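PDB 5HZD: 3' terminal uridylyl transferase from Trypanosoma brucei, which adds uridines from UTP to the 3'-hydroxyl of guide RNAs, ribosomal RNAs and some mRNAs during mitochondrial RNA editing in trypanosomes. Local coordinates for residues 74-79 / 117-122; 111-116 / 371-376; 310-315 / 376-381. All blocks are in the same frame, centred on the assembly; numbering follows the deposited sequence. Where two conformers were deposited one is given.

Interaction 1: 74-79 / 117-122; sequences AQRDAG and VWDGTA
Arg76 and Asp119 meet through charge rather than through a directed bond. Asp119 OD2 lies 3.7 Å from Arg76 NE, a long salt bridge in which the oxygen stands well out of the guanidinium plane, so no N-H points at it. The closer approach is to the aliphatic part of the arginine, Arg76 CD to Asp119 OD2 at 3.2 Å, and the two planar groups are inclined by 30°. Two bends carry the arginine chain past the carboxylate at a slant, toward Ala122, whose CB is 3.9 Å from Arg76 NH1. Arg76 was modelled in two conformers, and this account holds for one.

Three waters carry the polar links. One donates to both Gln75 O and Asp119 OD2; a second donates to Val117 O and weakly accepts from Arg76 NH1; a third joins two backbones, Gly79 O and Trp118 N.

Methyl groups make van der Waals contacts with polar atoms. Val117 CG1 is 3.6 Å from Asp77 CG, the side chains crossing at about a right angle; Asp77 OD1 bonds Tyr375 OH and OD2 bonds Met378 N. Ala78 CB sits 3.4 Å from Trp118 O.

Asp119 OD1 organises its own loop, taking Ala122 N on its syn lone pair at 2.9 Å, and Thr121 N from above the carboxylate plane. Trp118 NE1 donates almost straight (173°) to Ala122 O.

The two bonds to Asp119 OD1 make an Asx turn (Thr121 N) and an Asx motif (Ala122 N) on the approach to strand 124-129 of the nucleotidyltransferase palm, and they fix Ala122, which by similarity belongs to the UTP site.

Interaction 2: 111-116 / 371-376; sequences SSVAMG and FDPRYT
Pro373 turns its ring toward helix 111-114 and meets Ser112 and Val113 with the same corner. Pro373 CG is 3.7 Å from Val113 CG2, the two side chains crossing at about a right angle, and 3.6 Å from Ser112 OG. Val113 presents CG2 because CG1 is anti to the backbone N (chi1 173°), which leaves the second methyl beside that nitrogen and facing the proline.

Farther along, the meeting passes to the backbone. Gly116, at positive phi (64°) just beyond the helix, brings its carbonyl to the incoming chain: Thr376 N donates to Gly116 O at 2.9 Å, in the carbonyl plane and on a lone pair, with an N-H...O angle of 167°. The same oxygen receives a CA-H...O contact from Tyr375 CA at 3.4 Å. It also lies obliquely beside the phenol ring, 3.5 Å from Tyr375 CD1. Tyr375 CB points away overall, though it still touches segment 111-116, and the hydroxyl finds its partner in Asp77. Between the proline corner and this bond, a water lies within hydrogen-bonding distance of Ser112 O and Arg374 O.

The chemistry is thus divided: a small van der Waals seat of the proline on Val113 and the Ser112 hydroxyl, one direct backbone bond, and water between them. Further polar ties of the loop come from His87, Arg90 and Arg311. Ser111, which starts the short helix, is by similarity a UTP-binding residue.

Interaction 3: 310-315 / 376-381; sequences ARPGAI and TPMIDP
Arg311 reaches from helix 310-324 to the loop 376-381 and donates to two successive backbone carbonyls. Arg311 NH1 bonds Thr376 O and Arg311 NH2 bonds Pro377 O, both at 2.9 Å. The two bonds are nearly straight, about 160° each at the hydrogen. Both oxygens lie at the guanidinium edge, near its plane, so the donors are well directed. The acceptors are less ideally used: each nitrogen stands above the plane of the carbonyl it meets, not on a lone pair. NH1 also donates to Met115 O, so this one nitrogen serves two separate pieces of backbone. Three carbonyls in all therefore accept from NH1 and NH2 of this buried arginine, which would limit rotation of the group.

Met378 covers one guanidinium face, its SD 4.1 Å above the plane and over the centre. The chain is folded back to do this: chi2 (58°) and chi3 both bend, curling the thioether toward the helix. There Met378 SD packs 3.7 Å from Arg311 CB and touches the Pro312 ring, while its terminal methyl meets Ile315 tip to tip, Met378 CE to Ile315 CD1 at 3.7 Å. The polar start of the same residue is accounted for as well, since Met378 N donates to Asp77.

The contact lies where several helices converge. Helix 59-76 packs on Pro312 and Met378 through Ala73, helix 292-304 lies against Arg311 through Leu304, and helix 336-349 covers Ala310 and Ala314. From the loop before strand 124-129, Met115 packs on Ala314 and Ile315, and Val117 on Met378.

In the fold
From the N terminus, interaction 1 closes first, joining the end of helix 59-76 to the loop before strand 124-129 and enclosing helix 80-100 and strand 105-109. Interaction 2 opens inside that loop, at helix 111-114, and runs some 255 residues to 371-376, so the two cross. Interaction 3 opens at helix 310-324, within the span of interaction 2, and closes just past it through the shared Thr376; these also cross, whereas interactions 1 and 3 follow in series. Asp77 links all three sites, its carboxylate reaching Tyr375 and Met378. Together they tie the palm's short helix and preceding helices to helix 310-324 through one loop, 371-381.

Interaction 1: 74-79 / 117-122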
# COMPACT_ATOMS: atom_id res chain seq x y z
N ALA A 74 4.48 14.63 -7.79
CA ALA A 74 5.74 15.12 -7.24
C ALA A 74 5.70 15.23 -5.71
O ALA A 74 6.71 15.00 -5.05
CB ALA A 74 6.12 16.48 -7.86
N GLN A 75 4.54 15.55 -5.14
CA GLN A 75 4.41 15.59 -3.68
C GLN A 75 4.59 14.25 -3.01
O GLN A 75 4.88 14.19 -1.79
CB GLN A 75 3.05 16.16 -3.25
CG GLN A 75 2.69 17.48 -3.95
CD GLN A 75 3.85 18.44 -4.01
OE1 GLN A 75 4.45 18.79 -2.98
NE2 GLN A 75 4.19 18.89 -5.22
N ARG A 76 4.38 13.16 -3.75
CA ARG A 76 4.57 11.84 -3.17
C ARG A 76 6.05 11.40 -3.23
O ARG A 76 6.44 10.43 -2.58
CB ARG A 76 3.67 10.80 -3.87
CG ARG A 76 2.19 10.83 -3.44
CD ARG A 76 2.02 10.47 -1.94
NE ARG A 76 1.06 9.39 -1.70
CZ ARG A 76 1.40 8.14 -1.38
NH1 ARG A 76 2.68 7.80 -1.29
NH2 ARG A 76 0.47 7.22 -1.16
N ASP A 77 6.85 12.12 -4.01
CA ASP A 77 8.27 11.78 -4.23
C ASP A 77 9.13 12.69 -3.36
O ASP A 77 9.39 13.84 -3.73
CB ASP A 77 8.63 12.02 -5.70
CG ASP A 77 10.07 11.65 -6.05
OD1 ASP A 77 10.90 11.40 -5.15
OD2 ASP A 77 10.39 11.66 -7.25
N ALA A 78 9.58 12.16 -2.23
CA ALA A 78 10.37 12.95 -1.29
C ALA A 78 11.87 12.70 -1.44
O ALA A 78 12.66 13.10 -0.59
CB ALA A 78 9.90 12.68 0.14
N GLY A 79 12.26 12.04 -2.54
CA GLY A 79 13.67 11.89 -2.85
C GLY A 79 14.26 10.59 -2.31
O GLY A 79 13.65 9.91 -1.48
N VAL A 117 8.78 5.37 -4.81
CA VAL A 117 9.06 6.56 -4.02
C VAL A 117 8.33 6.43 -2.68
O VAL A 117 7.40 5.61 -2.55
CB VAL A 117 8.54 7.87 -4.71
CG1 VAL A 117 9.26 8.11 -6.02
CG2 VAL A 117 7.03 7.82 -4.91
N TRP A 118 8.74 7.24 -1.69
CA TRP A 118 8.02 7.31 -0.41
C TRP A 118 8.05 8.76 0.09
O TRP A 118 9.09 9.40 0.04
CB TRP A 118 8.65 6.35 0.60
CG TRP A 118 7.95 6.33 1.95
CD1 TRP A 118 6.65 6.04 2.21
CD2 TRP A 118 8.57 6.58 3.22
NE1 TRP A 118 6.41 6.09 3.55
CE2 TRP A 118 7.56 6.44 4.20
CE3 TRP A 118 9.86 6.93 3.62
CZ2 TRP A 118 7.81 6.60 5.56
CZ3 TRP A 118 10.10 7.11 4.97
CH2 TRP A 118 9.08 6.96 5.92
N ASP A 119 6.91 9.27 0.58
CA ASP A 119 6.82 10.68 0.96
C ASP A 119 7.17 10.94 2.43
O ASP A 119 7.25 12.10 2.89
CB ASP A 119 5.43 11.23 0.59
CG ASP A 119 4.30 10.51 1.31
OD1 ASP A 119 4.59 9.64 2.16
OD2 ASP A 119 3.10 10.82 1.06
N GLY A 120 7.40 9.87 3.16
CA GLY A 120 7.86 9.99 4.53
C GLY A 120 6.67 9.92 5.46
O GLY A 120 6.82 9.94 6.68
N THR A 121 5.48 9.80 4.90
CA THR A 121 4.24 9.81 5.69
C THR A 121 3.34 8.60 5.45
O THR A 121 2.71 8.09 6.39
CB THR A 121 3.40 11.06 5.41
OG1 THR A 121 2.99 11.06 4.04
CG2 THR A 121 4.20 12.33 5.73
N ALA A 122 3.25 8.14 4.20
CA ALA A 122 2.42 6.98 3.87
C ALA A 122 2.79 5.78 4.74
O ALA A 122 3.97 5.56 5.03
CB ALA A 122 2.54 6.60 2.40
O HOH W 1 2.90 13.58 0.28
O HOH W 2 4.85 5.80 -1.66
O HOH W 3 11.07 9.02 -1.78

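Interaction 2: 111-116 / 371-376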
# COMPACT_ATOMS: atom_id res chain seq x y z
N SER A 111 3.14 0.86 -1.28
CA SER A 111 3.36 1.90 -2.28
C SER A 111 4.82 2.27 -2.52
O SER A 111 5.16 2.76 -3.59
CB SER A 111 2.53 3.16 -1.99
OG SER A 111 3.01 3.83 -0.83
N SER A 112 5.71 2.02 -1.55
CA SER A 112 7.09 2.38 -1.79
C SER A 112 7.68 1.44 -2.82
O SER A 112 8.60 1.85 -3.57
CB SER A 112 7.93 2.39 -0.49
OG SER A 112 7.96 1.10 0.10
N VAL A 113 7.16 0.20 -2.89
CA VAL A 113 7.53 -0.73 -3.94
C VAL A 113 6.80 -0.36 -5.22
O VAL A 113 7.43 -0.12 -6.24
CB VAL A 113 7.21 -2.17 -3.53
CG1 VAL A 113 7.45 -3.14 -4.72
CG2 VAL A 113 8.12 -2.56 -2.39
N ALA A 114 5.48 -0.27 -5.16
CA ALA A 114 4.68 -0.05 -6.36
C ALA A 114 5.01 1.26 -7.09
O ALA A 114 5.04 1.27 -8.33
CB ALA A 114 3.21 -0.08 -6.00
N MET A 115 5.30 2.33 -6.34
CA MET A 115 5.54 3.66 -6.94
C MET A 115 7.00 4.05 -6.96
O MET A 115 7.34 5.09 -7.52
CB MET A 115 4.78 4.75 -6.18
CG MET A 115 3.32 4.47 -5.95
SD MET A 115 2.40 4.77 -7.49
CE MET A 115 0.82 4.02 -7.10
N GLY A 116 7.87 3.26 -6.33
CA GLY A 116 9.29 3.55 -6.33
C GLY A 116 9.69 4.83 -5.63
O GLY A 116 10.80 5.32 -5.82
N PHE A 371 14.55 -6.26 -0.71
CA PHE A 371 14.01 -6.02 0.62
C PHE A 371 13.80 -4.53 0.86
O PHE A 371 12.74 -4.13 1.40
CB PHE A 371 14.97 -6.59 1.68
CG PHE A 371 15.23 -8.08 1.55
CD1 PHE A 371 16.27 -8.54 0.76
CD2 PHE A 371 14.46 -8.99 2.25
CE1 PHE A 371 16.52 -9.91 0.64
CE2 PHE A 371 14.72 -10.36 2.14
CZ PHE A 371 15.73 -10.81 1.34
N ASP A 372 14.81 -3.76 0.45
CA ASP A 372 14.78 -2.29 0.48
C ASP A 372 14.32 -1.85 -0.91
O ASP A 372 15.04 -2.07 -1.90
CB ASP A 372 16.17 -1.76 0.76
CG ASP A 372 16.57 -1.91 2.22
OD1 ASP A 372 15.67 -1.91 3.10
OD2 ASP A 372 17.79 -1.99 2.48
N PRO A 373 13.14 -1.23 -1.01
CA PRO A 373 12.57 -0.86 -2.32
C PRO A 373 13.48 0.10 -3.06
O PRO A 373 14.05 1.04 -2.48
CB PRO A 373 11.26 -0.18 -1.95
CG PRO A 373 10.89 -0.85 -0.61
CD PRO A 373 12.21 -0.91 0.09
N ARG A 374 13.65 -0.15 -4.36
CA ARG A 374 14.50 0.70 -5.18
C ARG A 374 13.81 2.03 -5.51
O ARG A 374 12.60 2.06 -5.84
CB ARG A 374 14.93 -0.05 -6.44
CG ARG A 374 16.04 -1.07 -6.11
CD ARG A 374 16.75 -1.59 -7.34
NE ARG A 374 15.84 -2.35 -8.18
CZ ARG A 374 15.85 -2.33 -9.50
NH1 ARG A 374 16.74 -1.59 -10.16
NH2 ARG A 374 14.96 -3.06 -10.17
N TYR A 375 14.58 3.10 -5.40
CA TYR A 375 14.07 4.43 -5.64
C TYR A 375 14.16 4.79 -7.13
O TYR A 375 15.22 4.65 -7.74
CB TYR A 375 14.84 5.46 -4.78
CG TYR A 375 14.42 6.89 -5.09
CD1 TYR A 375 13.25 7.41 -4.55
CD2 TYR A 375 15.18 7.69 -5.94
CE1 TYR A 375 12.84 8.72 -4.87
CE2 TYR A 375 14.80 8.99 -6.25
CZ TYR A 375 13.61 9.49 -5.71
OH TYR A 375 13.25 10.79 -6.07
N THR A 376 13.04 5.26 -7.69
CA THR A 376 13.02 5.81 -9.04
C THR A 376 12.28 7.15 -8.98
O THR A 376 11.11 7.18 -8.58
CB THR A 376 12.20 4.89 -9.99
OG1 THR A 376 12.77 3.56 -9.99
CG2 THR A 376 12.24 5.44 -11.40
O HOH W 4 10.46 0.32 -5.55

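Interaction 3: 310-315 / 376-381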
# COMPACT_ATOMS: atom_id res chain seq x y z
N ALA A 310 2.51 6.62 -15.93
CA ALA A 310 1.70 5.62 -15.26
C ALA A 310 1.64 5.79 -13.74
O ALA A 310 0.56 5.69 -13.13
CB ALA A 310 2.17 4.18 -15.62
N ARG A 311 2.76 6.11 -13.09
CA ARG A 311 2.65 6.37 -11.65
C ARG A 311 1.86 7.65 -11.33
O ARG A 311 1.01 7.63 -10.43
CB ARG A 311 4.01 6.39 -10.97
CG ARG A 311 4.69 5.02 -10.92
CD ARG A 311 6.11 5.19 -10.37
NE ARG A 311 6.94 5.91 -11.33
CZ ARG A 311 8.10 6.46 -11.02
NH1 ARG A 311 8.55 6.40 -9.77
NH2 ARG A 311 8.79 7.08 -11.96
N PRO A 312 2.14 8.77 -12.03
CA PRO A 312 1.35 9.97 -11.71
C PRO A 312 -0.15 9.74 -11.86
O PRO A 312 -0.95 10.16 -11.00
CB PRO A 312 1.89 11.01 -12.72
CG PRO A 312 3.35 10.61 -12.85
CD PRO A 312 3.25 9.08 -12.96
N GLY A 313 -0.57 9.03 -12.90
CA GLY A 313 -1.99 8.77 -13.03
C GLY A 313 -2.53 7.88 -11.92
O GLY A 313 -3.65 8.09 -11.48
N ALA A 314 -1.74 6.89 -11.51
CA ALA A 314 -2.17 5.99 -10.46
C ALA A 314 -2.35 6.75 -9.15
O ALA A 314 -3.30 6.49 -8.40
CB ALA A 314 -1.15 4.89 -10.27
N ILE A 315 -1.45 7.69 -8.89
CA ILE A 315 -1.55 8.51 -7.66
C ILE A 315 -2.80 9.38 -7.65
O ILE A 315 -3.56 9.41 -6.65
CB ILE A 315 -0.27 9.32 -7.50
CG1 ILE A 315 0.89 8.36 -7.19
CG2 ILE A 315 -0.41 10.37 -6.38
CD1 ILE A 315 2.26 9.05 -7.33
N THR A 376 13.04 5.26 -7.69
CA THR A 376 13.02 5.81 -9.04
C THR A 376 12.28 7.15 -8.98
O THR A 376 11.11 7.18 -8.58
CB THR A 376 12.20 4.89 -9.99
OG1 THR A 376 12.77 3.56 -9.99
CG2 THR A 376 12.24 5.44 -11.40
N PRO A 377 12.94 8.25 -9.38
CA PRO A 377 12.29 9.56 -9.34
C PRO A 377 11.00 9.57 -10.16
O PRO A 377 10.95 8.91 -11.20
CB PRO A 377 13.28 10.50 -10.05
CG PRO A 377 14.57 9.76 -10.12
CD PRO A 377 14.30 8.29 -9.92
N MET A 378 10.00 10.31 -9.69
CA MET A 378 8.73 10.46 -10.40
C MET A 378 8.88 11.04 -11.80
O MET A 378 8.13 10.65 -12.72
CB MET A 378 7.78 11.31 -9.54
CG MET A 378 6.31 11.23 -9.94
SD MET A 378 5.63 9.57 -9.90
CE MET A 378 5.88 9.08 -8.21
N ILE A 379 9.84 11.96 -11.98
CA ILE A 379 10.10 12.53 -13.29
C ILE A 379 11.61 12.60 -13.49
O ILE A 379 12.37 12.85 -12.54
CB ILE A 379 9.43 13.91 -13.45
CG1 ILE A 379 9.58 14.42 -14.88
CG2 ILE A 379 10.02 14.91 -12.46
CD1 ILE A 379 8.62 15.59 -15.21
N ASP A 380 12.05 12.32 -14.71
CA ASP A 380 13.48 12.35 -15.04
C ASP A 380 13.98 13.79 -14.86
O ASP A 380 13.51 14.70 -15.53
CB ASP A 380 13.61 11.92 -16.51
CG ASP A 380 15.05 11.86 -17.00
OD1 ASP A 380 15.98 12.23 -16.25
OD2 ASP A 380 15.22 11.44 -18.16
N PRO A 381 14.94 13.98 -13.95
CA PRO A 381 15.48 15.30 -13.62
C PRO A 381 16.22 15.95 -14.78
O PRO A 381 16.51 17.15 -14.72
CB PRO A 381 16.47 14.99 -12.49
CG PRO A 381 16.86 13.59 -12.73
CD PRO A 381 15.59 12.92 -13.17